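Local coordinates for protein aminopeptidase YwaD (Bacillus subtilis, PDB 6HC6) that releases N-terminal amino acids from peptides by hydrolysis, as a secreted, monomeric aminopeptidase of the M28 family that binds two zinc ions per subunit, at residues P42-H47 / M270-R275; S50-L55 / G266-L271; D243-T248 / R315-F320; K237-P242 / P281-I286; A68-A73 / N224-N229. One frame throughout, in Å; residues are numbered along the deposited sequence.

Contact 1: P42-H47 / M270-R275. With ACT (acetate ion), chain F; ACT (acetate ion), chain G.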
# COMPACT_ATOMS: atom_id res chain seq x y z
N PRO A 42 -7.56 -27.08 3.33
CA PRO A 42 -6.10 -27.29 3.52
C PRO A 42 -5.25 -26.11 3.05
O PRO A 42 -4.48 -26.20 2.09
CB PRO A 42 -5.85 -28.56 2.70
CG PRO A 42 -6.87 -28.52 1.61
CD PRO A 42 -8.11 -27.89 2.22
N PHE A 43 -5.40 -24.98 3.72
CA PHE A 43 -4.51 -23.85 3.48
C PHE A 43 -3.09 -24.24 3.91
O PHE A 43 -2.88 -24.73 5.02
CB PHE A 43 -4.98 -22.61 4.26
CG PHE A 43 -4.16 -21.37 3.97
CD1 PHE A 43 -2.93 -21.17 4.60
CD2 PHE A 43 -4.61 -20.42 3.07
CE1 PHE A 43 -2.18 -20.04 4.33
CE2 PHE A 43 -3.87 -19.28 2.80
CZ PHE A 43 -2.65 -19.09 3.42
N LYS A 44 -2.12 -24.03 3.02
CA LYS A 44 -0.73 -24.41 3.31
C LYS A 44 0.16 -23.19 3.19
O LYS A 44 0.40 -22.67 2.09
CB LYS A 44 -0.27 -25.53 2.38
CG LYS A 44 -1.05 -26.82 2.61
CD LYS A 44 -0.56 -27.93 1.72
CE LYS A 44 -1.53 -29.10 1.73
NZ LYS A 44 -0.98 -30.24 0.96
N ALA A 45 0.67 -22.74 4.34
CA ALA A 45 1.53 -21.56 4.35
C ALA A 45 2.80 -21.76 3.53
O ALA A 45 3.38 -20.78 3.04
CB ALA A 45 1.89 -21.19 5.80
N LYS A 46 3.26 -23.01 3.35
CA LYS A 46 4.46 -23.20 2.54
C LYS A 46 4.24 -22.70 1.12
O LYS A 46 5.15 -22.13 0.51
CB LYS A 46 4.89 -24.68 2.55
CG LYS A 46 3.97 -25.63 1.80
CD LYS A 46 4.44 -27.07 1.90
CE LYS A 46 3.50 -27.99 1.14
NZ LYS A 46 3.81 -29.45 1.33
N HIS A 47 3.03 -22.88 0.59
CA HIS A 47 2.71 -22.35 -0.73
C HIS A 47 2.79 -20.83 -0.74
O HIS A 47 3.29 -20.23 -1.69
CB HIS A 47 1.31 -22.77 -1.16
CG HIS A 47 1.16 -24.24 -1.35
ND1 HIS A 47 -0.08 -24.84 -1.46
CD2 HIS A 47 2.08 -25.22 -1.47
CE1 HIS A 47 0.09 -26.14 -1.64
NE2 HIS A 47 1.38 -26.40 -1.64
N MET A 270 -3.93 -14.61 -0.40
CA MET A 270 -5.05 -14.56 -1.32
C MET A 270 -4.95 -15.68 -2.36
O MET A 270 -5.95 -16.35 -2.66
CB MET A 270 -5.08 -13.18 -1.99
CG MET A 270 -6.20 -13.02 -3.03
SD MET A 270 -5.64 -13.49 -4.68
CE MET A 270 -4.55 -12.12 -5.10
N LEU A 271 -3.76 -15.89 -2.93
CA LEU A 271 -3.63 -16.91 -3.98
C LEU A 271 -3.80 -18.31 -3.41
O LEU A 271 -4.42 -19.17 -4.05
CB LEU A 271 -2.28 -16.76 -4.68
CG LEU A 271 -2.22 -15.56 -5.60
CD1 LEU A 271 -0.78 -15.31 -6.06
CD2 LEU A 271 -3.14 -15.77 -6.81
N GLU A 272 -3.26 -18.56 -2.22
CA GLU A 272 -3.43 -19.89 -1.63
C GLU A 272 -4.88 -20.11 -1.22
O GLU A 272 -5.39 -21.24 -1.32
CB GLU A 272 -2.49 -20.07 -0.44
CG GLU A 272 -2.71 -21.35 0.34
CD GLU A 272 -2.36 -22.62 -0.44
OE1 GLU A 272 -1.94 -22.54 -1.61
OE2 GLU A 272 -2.53 -23.70 0.14
N MET A 273 -5.57 -19.07 -0.77
CA MET A 273 -6.99 -19.25 -0.49
C MET A 273 -7.75 -19.59 -1.77
O MET A 273 -8.65 -20.45 -1.75
CB MET A 273 -7.59 -17.99 0.16
CG MET A 273 -9.03 -18.20 0.62
SD MET A 273 -9.85 -16.63 0.95
CE MET A 273 -8.51 -15.75 1.82
N ALA A 274 -7.40 -18.95 -2.88
CA ALA A 274 -8.02 -19.29 -4.16
C ALA A 274 -7.77 -20.75 -4.52
O ALA A 274 -8.66 -21.43 -5.05
CB ALA A 274 -7.49 -18.37 -5.25
N ARG A 275 -6.57 -21.26 -4.24
CA ARG A 275 -6.31 -22.68 -4.47
C ARG A 275 -7.20 -23.55 -3.60
O ARG A 275 -7.74 -24.56 -4.06
CB ARG A 275 -4.83 -23.01 -4.21
CG ARG A 275 -4.49 -24.44 -4.63
CD ARG A 275 -3.15 -24.91 -4.08
NE ARG A 275 -3.16 -25.04 -2.62
CZ ARG A 275 -3.60 -26.11 -1.95
NH1 ARG A 275 -4.09 -27.16 -2.60
NH2 ARG A 275 -3.55 -26.11 -0.62
C ACT F . 1.63 -30.30 -1.70
O ACT F . 1.42 -30.61 -0.49
OXT ACT F . 2.16 -29.25 -2.16
CH3 ACT F . 1.16 -31.36 -2.76
C ACT G . -3.68 -28.86 -5.52
O ACT G . -4.62 -28.27 -4.92
OXT ACT G . -3.13 -29.96 -5.23
CH3 ACT G . -3.13 -28.15 -6.79
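Glu272 OE2 is gripped from opposite faces of its carboxylate by Lys44 N at 2.9 Å and Arg275 NH2 at 2.7 Å. His47 ND1 donates to Glu272 OE1 at 3.0 Å from one face, and Arg275 NE reaches it from the other. Arg275 holds the carboxylate side-on, with NE and NH2 each on one oxygen, in a salt bridge within the helix that presets it. Four donors fix the rotation of this buried carboxylate and probably favour its charged form. The His47 ring stands at 90° to the guanidinium, its CE1 over one face. Glu272 CG lies over the face of the Phe43 ring, 3.6 Å from its centroid, as a CH-pi contact. With CG anti to the backbone N (chi1 -175°), Phe43 swings its ring under that methylene. His47 NE2 also binds an acetate ion, probably from the crystallisation liquor, 3.0 Å to OXT. The His-carboxylate bond and the bond from Lys44 N, at the N-cap, join helix 45-59 to helix 260-277 of the M28 peptidase domain.

Contact 2: S50-L55 / G266-L271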
# COMPACT_ATOMS: atom_id res chain seq x y z
N SER A 50 6.37 -19.69 -0.68
CA SER A 50 6.96 -19.79 -2.01
C SER A 50 6.57 -18.60 -2.87
O SER A 50 7.40 -18.05 -3.60
CB SER A 50 6.54 -21.10 -2.67
OG SER A 50 7.16 -21.22 -3.94
N THR A 51 5.30 -18.20 -2.82
CA THR A 51 4.86 -17.04 -3.60
C THR A 51 5.54 -15.77 -3.12
O THR A 51 5.92 -14.92 -3.94
CB THR A 51 3.35 -16.90 -3.52
OG1 THR A 51 2.76 -18.10 -4.05
CG2 THR A 51 2.88 -15.69 -4.32
N ILE A 52 5.71 -15.61 -1.81
CA ILE A 52 6.40 -14.43 -1.29
C ILE A 52 7.85 -14.39 -1.78
O ILE A 52 8.38 -13.31 -2.09
CB ILE A 52 6.35 -14.40 0.25
CG1 ILE A 52 4.92 -14.25 0.74
CG2 ILE A 52 7.24 -13.27 0.79
CD1 ILE A 52 4.84 -14.35 2.27
N SER A 53 8.52 -15.55 -1.81
CA SER A 53 9.88 -15.62 -2.34
C SER A 53 9.92 -15.19 -3.80
O SER A 53 10.82 -14.45 -4.22
CB SER A 53 10.44 -17.03 -2.19
OG SER A 53 11.74 -17.11 -2.73
N GLN A 54 8.99 -15.69 -4.60
CA GLN A 54 8.94 -15.29 -6.00
C GLN A 54 8.78 -13.78 -6.14
O GLN A 54 9.44 -13.15 -6.97
CB GLN A 54 7.79 -16.00 -6.71
CG GLN A 54 7.97 -17.50 -6.84
CD GLN A 54 6.85 -18.13 -7.66
OE1 GLN A 54 5.68 -18.05 -7.30
NE2 GLN A 54 7.21 -18.75 -8.78
N LEU A 55 7.91 -13.19 -5.33
CA LEU A 55 7.63 -11.76 -5.47
C LEU A 55 8.74 -10.90 -4.88
O LEU A 55 9.13 -9.91 -5.49
CB LEU A 55 6.30 -11.41 -4.82
CG LEU A 55 5.03 -11.97 -5.46
CD1 LEU A 55 3.85 -11.85 -4.51
CD2 LEU A 55 4.72 -11.28 -6.80
N GLY A 266 -0.02 -10.69 1.82
CA GLY A 266 -1.44 -10.72 1.49
C GLY A 266 -1.70 -11.28 0.11
O GLY A 266 -2.66 -12.02 -0.10
N THR A 267 -0.86 -10.91 -0.86
CA THR A 267 -0.99 -11.46 -2.20
C THR A 267 -0.87 -12.98 -2.16
O THR A 267 -1.67 -13.70 -2.79
CB THR A 267 0.07 -10.85 -3.11
OG1 THR A 267 -0.11 -9.42 -3.17
CG2 THR A 267 -0.04 -11.42 -4.54
N SER A 268 0.09 -13.49 -1.39
CA SER A 268 0.34 -14.92 -1.34
C SER A 268 -0.79 -15.66 -0.62
O SER A 268 -1.16 -16.77 -1.03
CB SER A 268 1.68 -15.18 -0.66
OG SER A 268 1.59 -14.99 0.75
N VAL A 269 -1.33 -15.08 0.45
CA VAL A 269 -2.43 -15.73 1.16
C VAL A 269 -3.70 -15.71 0.31
O VAL A 269 -4.48 -16.67 0.30
CB VAL A 269 -2.65 -15.04 2.52
CG1 VAL A 269 -3.88 -15.61 3.21
CG2 VAL A 269 -1.41 -15.20 3.40
N MET A 270 -3.93 -14.61 -0.40
CA MET A 270 -5.05 -14.56 -1.32
C MET A 270 -4.95 -15.68 -2.36
O MET A 270 -5.95 -16.35 -2.66
CB MET A 270 -5.08 -13.18 -1.99
CG MET A 270 -6.20 -13.02 -3.03
SD MET A 270 -5.64 -13.49 -4.68
CE MET A 270 -4.55 -12.12 -5.10
N LEU A 271 -3.76 -15.89 -2.93
CA LEU A 271 -3.63 -16.91 -3.98
C LEU A 271 -3.80 -18.31 -3.41
O LEU A 271 -4.42 -19.17 -4.05
CB LEU A 271 -2.28 -16.76 -4.68
CG LEU A 271 -2.22 -15.56 -5.60
CD1 LEU A 271 -0.78 -15.31 -6.06
CD2 LEU A 271 -3.14 -15.77 -6.81
O HOH W 1 0.44 -18.50 -2.57
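Thr51 and Ser268 meet where the two helices come closest, CB to CB at 3.7 Å. This apolar packing carries most of the contact. Thr51 CG2 lies near Ser268 CB and CA, and also reaches Leu271 CD1 at 4.1 Å. One turn along helix 45-59, Leu55 CD1 rests on Thr267 CG2 at 3.9 Å. Ile52 comes in from the flank. Its CG1 and CD1 lie against the Ser268 hydroxyl, with CG1 3.4 Å from Ser268 OG. The short segments cross at 136° with their axes 8.7 Å apart, a close helix-helix packing consistent with the small Thr51 and Ser268 at the crossing. It lays helix 45-59 across helix 260-277 of the M28 peptidase domain. The Thr267 side chain is about 9 Å from a bound zinc ion. No direct hydrogen bond crosses. One water bridges the segments: it lies 2.8 Å from Thr51 OG1 and donates to Ser268 O. The serine and threonine hydroxyls also serve their own helices. Ser268 OG sits between its backbone N and carbonyl carbon (chi1 75°) and bonds to Ser265 O. Thr267 OG1 bonds to Asn263 O, which leaves its methyl turned to Leu55, and Thr51 OG1 bonds to His47 O.

Contact 3: D243-T248 / R315-F320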
# COMPACT_ATOMS: atom_id res chain seq x y z
N ASP A 243 -24.50 -13.03 -5.93
CA ASP A 243 -23.81 -12.14 -5.01
C ASP A 243 -22.30 -12.25 -5.22
O ASP A 243 -21.78 -13.34 -5.46
CB ASP A 243 -24.16 -12.48 -3.56
CG ASP A 243 -25.63 -12.22 -3.23
OD1 ASP A 243 -26.26 -11.38 -3.90
OD2 ASP A 243 -26.15 -12.87 -2.30
N ILE A 244 -21.60 -11.12 -5.13
CA ILE A 244 -20.16 -11.08 -5.38
C ILE A 244 -19.40 -10.95 -4.07
O ILE A 244 -19.72 -10.09 -3.24
CB ILE A 244 -19.78 -9.92 -6.32
CG1 ILE A 244 -20.50 -10.05 -7.65
CG2 ILE A 244 -18.29 -9.94 -6.58
CD1 ILE A 244 -20.60 -8.73 -8.36
N VAL A 245 -18.38 -11.79 -3.90
CA VAL A 245 -17.46 -11.74 -2.77
C VAL A 245 -16.07 -11.44 -3.32
O VAL A 245 -15.65 -12.07 -4.30
CB VAL A 245 -17.47 -13.08 -2.00
CG1 VAL A 245 -16.34 -13.16 -0.95
CG2 VAL A 245 -18.85 -13.31 -1.37
N TYR A 246 -15.39 -10.45 -2.75
CA TYR A 246 -14.08 -10.03 -3.22
C TYR A 246 -13.02 -10.44 -2.20
O TYR A 246 -13.15 -10.13 -1.02
CB TYR A 246 -14.04 -8.51 -3.43
CG TYR A 246 -15.11 -7.95 -4.34
CD1 TYR A 246 -14.86 -7.73 -5.69
CD2 TYR A 246 -16.36 -7.59 -3.84
CE1 TYR A 246 -15.81 -7.20 -6.52
CE2 TYR A 246 -17.32 -7.05 -4.66
CZ TYR A 246 -17.04 -6.86 -6.00
OH TYR A 246 -17.98 -6.33 -6.85
N VAL A 247 -11.97 -11.12 -2.66
CA VAL A 247 -10.81 -11.45 -1.83
C VAL A 247 -9.61 -10.78 -2.49
O VAL A 247 -9.30 -11.07 -3.65
CB VAL A 247 -10.59 -12.97 -1.71
CG1 VAL A 247 -9.43 -13.24 -0.73
CG2 VAL A 247 -11.86 -13.64 -1.23
N THR A 248 -8.98 -9.84 -1.78
CA THR A 248 -8.11 -8.89 -2.45
C THR A 248 -6.83 -8.63 -1.66
O THR A 248 -6.77 -8.79 -0.43
CB THR A 248 -8.82 -7.55 -2.73
OG1 THR A 248 -9.10 -6.87 -1.50
CG2 THR A 248 -10.14 -7.77 -3.50
N ARG A 315 -25.05 -6.17 -6.49
CA ARG A 315 -24.76 -7.56 -6.17
C ARG A 315 -23.58 -7.72 -5.21
O ARG A 315 -23.36 -8.83 -4.72
CB ARG A 315 -24.44 -8.39 -7.42
CG ARG A 315 -25.42 -8.35 -8.55
CD ARG A 315 -25.14 -9.51 -9.50
NE ARG A 315 -24.11 -9.25 -10.52
CZ ARG A 315 -23.06 -10.04 -10.75
NH1 ARG A 315 -22.85 -11.12 -10.02
NH2 ARG A 315 -22.19 -9.73 -11.70
N SER A 316 -22.82 -6.65 -4.96
CA SER A 316 -21.58 -6.78 -4.21
C SER A 316 -21.87 -6.97 -2.73
O SER A 316 -22.55 -6.15 -2.11
CB SER A 316 -20.71 -5.55 -4.41
OG SER A 316 -20.25 -5.47 -5.75
N GLU A 317 -21.32 -8.04 -2.15
CA GLU A 317 -21.67 -8.42 -0.79
C GLU A 317 -20.59 -8.07 0.22
O GLU A 317 -20.87 -7.41 1.22
CB GLU A 317 -21.96 -9.92 -0.72
CG GLU A 317 -22.36 -10.41 0.66
CD GLU A 317 -22.69 -11.89 0.66
OE1 GLU A 317 -23.51 -12.30 -0.17
OE2 GLU A 317 -22.09 -12.63 1.47
N VAL A 318 -19.35 -8.50 -0.02
CA VAL A 318 -18.33 -8.40 1.00
C VAL A 318 -16.96 -8.41 0.32
O VAL A 318 -16.78 -9.05 -0.72
CB VAL A 318 -18.50 -9.55 2.03
CG1 VAL A 318 -18.47 -10.91 1.33
CG2 VAL A 318 -17.45 -9.52 3.04
N ASN A 319 -16.02 -7.65 0.89
CA ASN A 319 -14.62 -7.61 0.47
C ASN A 319 -13.74 -7.99 1.66
O ASN A 319 -13.77 -7.31 2.69
CB ASN A 319 -14.23 -6.21 -0.04
CG ASN A 319 -12.73 -6.00 -0.09
OD1 ASN A 319 -12.21 -5.02 0.46
ND2 ASN A 319 -12.02 -6.92 -0.74
N PHE A 320 -12.98 -9.07 1.52
CA PHE A 320 -11.94 -9.45 2.48
C PHE A 320 -10.60 -9.00 1.90
O PHE A 320 -10.13 -9.60 0.92
CB PHE A 320 -11.90 -10.96 2.70
CG PHE A 320 -13.14 -11.53 3.29
CD1 PHE A 320 -14.25 -11.77 2.50
CD2 PHE A 320 -13.18 -11.87 4.65
CE1 PHE A 320 -15.40 -12.33 3.05
CE2 PHE A 320 -14.33 -12.43 5.19
CZ PHE A 320 -15.43 -12.65 4.40
O HOH W 2 -25.32 -8.57 -2.49
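Tyr246 OH donates to Ser316 OG at 2.7 Å, and Ser316 OG in turn bonds to Glu312 O. Tyr246 keeps CG anti to the carbonyl carbon (chi1 -54°), which lays the ring along the strand toward Ser316. The Tyr246 backbone pairs with strand 316-322: its N donates to Val318 O at 2.8 Å, and its O accepts from Phe320 N. Asn319 ND2 donates to Thr248 OG1 at 3.0 Å, within the Asn319 amide plane; Thr248 OG1 also bonds to Asn321 OD1. These parallel strands have a beta bulge at Glu317, whose N bonds to Ile244 O. A phenylalanine in place of Tyr246 would probably leave Ser316 OG without this donor. On the face of Tyr246, Ile244 CD1 sits over the centre of the Arg315 guanidinium, whose NH1 bonds to Pro242 O and Glu285. On the other face, Val245 CG2 lies beside Val318 CG1 at 3.6 Å. Asp243 OD2 and Glu317 OE1 are like charges 3.4 Å apart. Lys284 pairs with Glu317, and weakly with Asp243, so it probably offsets their repulsion.

Contact 4: K237-P242 / P281-I286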
# COMPACT_ATOMS: atom_id res chain seq x y z
N LYS A 237 -21.98 -21.79 -12.15
CA LYS A 237 -22.32 -22.02 -13.55
C LYS A 237 -23.75 -21.61 -13.88
O LYS A 237 -24.00 -21.02 -14.93
CB LYS A 237 -22.08 -23.48 -13.93
CG LYS A 237 -22.36 -23.77 -15.41
CD LYS A 237 -21.43 -24.85 -15.98
CE LYS A 237 -20.04 -24.30 -16.30
NZ LYS A 237 -20.00 -23.60 -17.62
N ASN A 238 -24.71 -21.92 -13.01
CA ASN A 238 -26.10 -21.64 -13.34
C ASN A 238 -26.80 -20.90 -12.21
O ASN A 238 -27.93 -21.22 -11.82
CB ASN A 238 -26.83 -22.93 -13.73
CG ASN A 238 -26.32 -23.51 -15.05
OD1 ASN A 238 -25.82 -24.63 -15.11
ND2 ASN A 238 -26.45 -22.72 -16.12
N ILE A 239 -26.13 -19.88 -11.69
CA ILE A 239 -26.75 -18.84 -10.87
C ILE A 239 -26.76 -17.56 -11.69
O ILE A 239 -25.72 -17.13 -12.20
CB ILE A 239 -26.00 -18.63 -9.54
CG1 ILE A 239 -25.80 -19.95 -8.79
CG2 ILE A 239 -26.74 -17.59 -8.68
CD1 ILE A 239 -27.01 -20.37 -7.97
N LYS A 240 -27.93 -16.93 -11.81
CA LYS A 240 -28.04 -15.66 -12.51
C LYS A 240 -27.90 -14.51 -11.52
O LYS A 240 -28.51 -14.52 -10.45
CB LYS A 240 -29.37 -15.58 -13.26
CG LYS A 240 -29.70 -16.85 -14.04
CD LYS A 240 -31.17 -17.18 -13.97
CE LYS A 240 -31.48 -18.02 -12.74
NZ LYS A 240 -31.28 -19.48 -12.96
N HIS A 241 -27.08 -13.52 -11.89
CA HIS A 241 -26.79 -12.37 -11.04
C HIS A 241 -26.39 -12.76 -9.61
O HIS A 241 -27.00 -12.30 -8.65
CB HIS A 241 -27.98 -11.42 -11.02
CG HIS A 241 -28.32 -10.84 -12.35
ND1 HIS A 241 -29.40 -11.26 -13.09
CD2 HIS A 241 -27.72 -9.86 -13.08
CE1 HIS A 241 -29.45 -10.57 -14.22
NE2 HIS A 241 -28.44 -9.72 -14.24
N PRO A 242 -25.35 -13.57 -9.45
CA PRO A 242 -24.96 -14.00 -8.09
C PRO A 242 -24.40 -12.86 -7.25
O PRO A 242 -23.89 -11.86 -7.76
CB PRO A 242 -23.87 -15.06 -8.36
CG PRO A 242 -23.29 -14.67 -9.69
CD PRO A 242 -24.45 -14.13 -10.48
N PRO A 281 -17.85 -25.84 -3.68
CA PRO A 281 -19.05 -25.36 -4.37
C PRO A 281 -19.62 -24.12 -3.70
O PRO A 281 -19.65 -24.01 -2.47
CB PRO A 281 -20.02 -26.55 -4.27
CG PRO A 281 -19.14 -27.74 -3.98
CD PRO A 281 -18.02 -27.20 -3.14
N SER A 282 -20.09 -23.18 -4.52
CA SER A 282 -20.65 -21.94 -3.99
C SER A 282 -21.57 -21.31 -5.03
O SER A 282 -21.33 -21.41 -6.23
CB SER A 282 -19.55 -20.95 -3.61
OG SER A 282 -20.11 -19.68 -3.29
N ASP A 283 -22.61 -20.65 -4.53
CA ASP A 283 -23.51 -19.85 -5.36
C ASP A 283 -23.08 -18.39 -5.45
O ASP A 283 -23.72 -17.61 -6.16
CB ASP A 283 -24.94 -19.95 -4.84
CG ASP A 283 -25.54 -21.34 -5.02
OD1 ASP A 283 -25.14 -22.07 -5.95
OD2 ASP A 283 -26.43 -21.71 -4.22
N LYS A 284 -22.04 -18.01 -4.73
CA LYS A 284 -21.46 -16.68 -4.86
C LYS A 284 -20.49 -16.64 -6.04
O LYS A 284 -19.86 -17.64 -6.39
CB LYS A 284 -20.73 -16.26 -3.59
CG LYS A 284 -21.46 -16.59 -2.31
CD LYS A 284 -22.62 -15.62 -2.08
CE LYS A 284 -23.23 -15.84 -0.70
NZ LYS A 284 -24.41 -14.97 -0.47
N GLU A 285 -20.36 -15.45 -6.62
CA GLU A 285 -19.27 -15.16 -7.54
C GLU A 285 -18.10 -14.64 -6.73
O GLU A 285 -18.22 -13.61 -6.06
CB GLU A 285 -19.70 -14.14 -8.60
CG GLU A 285 -18.57 -13.77 -9.56
CD GLU A 285 -19.01 -12.80 -10.63
OE1 GLU A 285 -18.14 -12.07 -11.18
OE2 GLU A 285 -20.21 -12.76 -10.94
N ILE A 286 -16.98 -15.34 -6.76
CA ILE A 286 -15.82 -14.96 -5.95
C ILE A 286 -14.76 -14.37 -6.87
O ILE A 286 -14.30 -15.02 -7.81
CB ILE A 286 -15.27 -16.14 -5.14
CG1 ILE A 286 -16.39 -16.82 -4.38
CG2 ILE A 286 -14.21 -15.62 -4.18
CD1 ILE A 286 -15.96 -18.11 -3.70
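Ile239 lays its CD1 methyl against the Asp283 carboxylate, 3.2 Å from OD1. The two side chains cross at about a right angle. Ile239 CG1 also lies near, 3.6 Å from Asp283 OD1, while the Ile239 CG2 branch turns to the backbone and lies 3.9 Å from Asp283 O. The bend in the isoleucine chain (chi2 -83°) brings its end methyl to the carboxylate. Pro242 makes the second half of the contact. Pro242 CB sits 3.4 Å from Asp283 O. Pro242 CG packs 3.8 Å from Glu285 CB and close to OE2. Glu285 is extended, with CG anti to the backbone N. Asp283 OD1 has a long, weak ion pair with Lys432. Next to it, Lys284 N bonds to Ser282 OG at 2.9 Å, closing an ST turn. The loop linking strands 226-234 and 244-250 here passes the start of strand 285-291, which lies between them in the sheet. No hydrogen bond crosses the contact. Hydrocarbon meets carboxylate and carbonyl oxygens, so it is probably held by van der Waals packing, while the Glu285 carboxylate is satisfied by Arg287 at OE1 and by Lys235 and Arg315 at OE2.

Contact 5: A68-A73 / N224-N229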
# COMPACT_ATOMS: atom_id res chain seq x y z
N ALA A 68 9.21 -4.33 -12.60
CA ALA A 68 9.03 -5.35 -11.57
C ALA A 68 7.56 -5.57 -11.24
O ALA A 68 7.13 -6.70 -11.02
CB ALA A 68 9.79 -4.96 -10.30
N GLU A 69 6.77 -4.50 -11.20
CA GLU A 69 5.35 -4.69 -10.95
C GLU A 69 4.69 -5.41 -12.12
O GLU A 69 3.84 -6.28 -11.92
CB GLU A 69 4.66 -3.36 -10.66
CG GLU A 69 3.23 -3.53 -10.11
CD GLU A 69 2.41 -2.26 -10.10
OE1 GLU A 69 1.70 -2.02 -9.10
OE2 GLU A 69 2.44 -1.50 -11.09
N LYS A 70 5.10 -5.08 -13.35
CA LYS A 70 4.51 -5.75 -14.50
C LYS A 70 4.89 -7.23 -14.53
O LYS A 70 4.05 -8.09 -14.81
CB LYS A 70 4.91 -5.03 -15.79
CG LYS A 70 3.95 -3.85 -16.07
CD LYS A 70 4.60 -2.62 -16.64
CE LYS A 70 3.73 -1.37 -16.41
NZ LYS A 70 2.33 -1.48 -16.95
N LYS A 71 6.15 -7.55 -14.22
CA LYS A 71 6.57 -8.94 -14.11
C LYS A 71 5.75 -9.68 -13.06
O LYS A 71 5.33 -10.82 -13.27
CB LYS A 71 8.06 -9.01 -13.76
CG LYS A 71 8.74 -10.33 -14.02
CD LYS A 71 10.20 -10.12 -14.39
CE LYS A 71 10.93 -11.44 -14.60
NZ LYS A 71 11.31 -12.06 -13.30
N SER A 72 5.49 -9.01 -11.93
CA SER A 72 4.69 -9.62 -10.87
C SER A 72 3.27 -9.88 -11.34
O SER A 72 2.67 -10.91 -10.99
CB SER A 72 4.68 -8.72 -9.64
OG SER A 72 5.98 -8.46 -9.20
N ALA A 73 2.70 -8.96 -12.12
CA ALA A 73 1.36 -9.16 -12.64
C ALA A 73 1.29 -10.40 -13.53
O ALA A 73 0.33 -11.17 -13.45
CB ALA A 73 0.89 -7.92 -13.40
N ASN A 224 3.81 8.40 -19.07
CA ASN A 224 3.14 7.23 -19.63
C ASN A 224 3.12 6.06 -18.65
O ASN A 224 3.13 4.90 -19.07
CB ASN A 224 3.78 6.78 -20.95
CG ASN A 224 3.39 7.65 -22.12
OD1 ASN A 224 2.71 8.66 -21.96
ND2 ASN A 224 3.81 7.25 -23.32
N GLN A 225 3.10 6.35 -17.35
CA GLN A 225 3.12 5.29 -16.35
C GLN A 225 1.77 4.61 -16.25
O GLN A 225 0.73 5.27 -16.26
CB GLN A 225 3.51 5.84 -14.98
CG GLN A 225 4.85 6.55 -14.97
CD GLN A 225 6.00 5.61 -15.22
OE1 GLN A 225 6.39 4.85 -14.35
NE2 GLN A 225 6.58 5.68 -16.42
N THR A 226 1.78 3.29 -16.13
CA THR A 226 0.56 2.51 -16.00
C THR A 226 0.79 1.40 -14.99
O THR A 226 1.91 0.94 -14.79
CB THR A 226 0.13 1.89 -17.33
OG1 THR A 226 1.12 0.95 -17.77
CG2 THR A 226 -0.04 2.96 -18.40
N SER A 227 -0.30 0.97 -14.37
CA SER A 227 -0.25 -0.21 -13.52
C SER A 227 -1.38 -1.13 -13.93
O SER A 227 -2.03 -0.90 -14.96
CB SER A 227 -0.36 0.18 -12.05
OG SER A 227 -0.21 -0.96 -11.21
N GLN A 228 -1.64 -2.18 -13.16
CA GLN A 228 -2.71 -3.09 -13.56
C GLN A 228 -3.19 -3.87 -12.35
O GLN A 228 -2.47 -4.04 -11.37
CB GLN A 228 -2.26 -4.04 -14.67
CG GLN A 228 -0.97 -4.79 -14.39
CD GLN A 228 0.24 -3.88 -14.46
OE1 GLN A 228 0.38 -3.08 -15.38
NE2 GLN A 228 1.11 -3.97 -13.46
N ASN A 229 -4.43 -4.33 -12.45
CA ASN A 229 -5.02 -5.25 -11.50
C ASN A 229 -5.16 -6.60 -12.18
O ASN A 229 -5.35 -6.67 -13.40
CB ASN A 229 -6.40 -4.76 -11.03
CG ASN A 229 -6.36 -3.38 -10.42
OD1 ASN A 229 -5.43 -3.05 -9.69
ND2 ASN A 229 -7.36 -2.57 -10.72
O HOH W 3 3.10 -1.78 -13.42
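Glu69 OE2 accepts a hydrogen bond from Ser227 OG at 2.7 Å; the hydroxyl comes from above the carboxylate plane. This is the tight, buried part of the contact. Glu69 is extended from the helix, and its carboxylate is also held by Gly65 N at OE2 and Ala293 N at OE1. Ala73 CB packs on Gln228 CG at 3.8 Å. Glu69 and Gln228 run alongside one another in opposite senses, with carboxylate and amide planes 80° apart. A water accepts from Gln228 NE2 at 3.0 Å. Helix 67-82 runs here along strand 226-234, its short segment inclined at 22°, in the alpha/beta layering of the mixed sheet of the M28 peptidase domain. Strand 226-234 is also paired with strand 86-93. The Glu69 side chain is about 7 Å from that of His250, a zinc ligand. The solvent side is at Lys70, which is partly exposed. Its bent chain brings Lys70 NZ to Thr226 OG1 at 2.8 Å and to Gln228 OE1 at 3.0 Å, the latter in the carbonyl plane. A methionine in place of Lys70 would probably leave both oxygens without this donor and hold the Gln228 amide less firmly.

Contacts 1 and 2 hold the same two helices, 45-59 and 260-277, and touch each other. Contact 1 is partly buried and rich in charge. Contact 2 is buried; apolar and small side chains pack there, with one bridging water. Contact 5 is also buried and sets helix 67-82 on the sheet; it touches contact 2 through Leu55 and Ser72. Contact 3 lies inside the sheet and relies on backbone bonds. Contact 4 is the outer one, centred about 30 Å from the middle of the chain. Contacts 3 and 4 touch where Arg315 NH1 reaches Pro242 O, and where Asp243 and Glu285 pair as strands 244-250 and 285-291 run side by side.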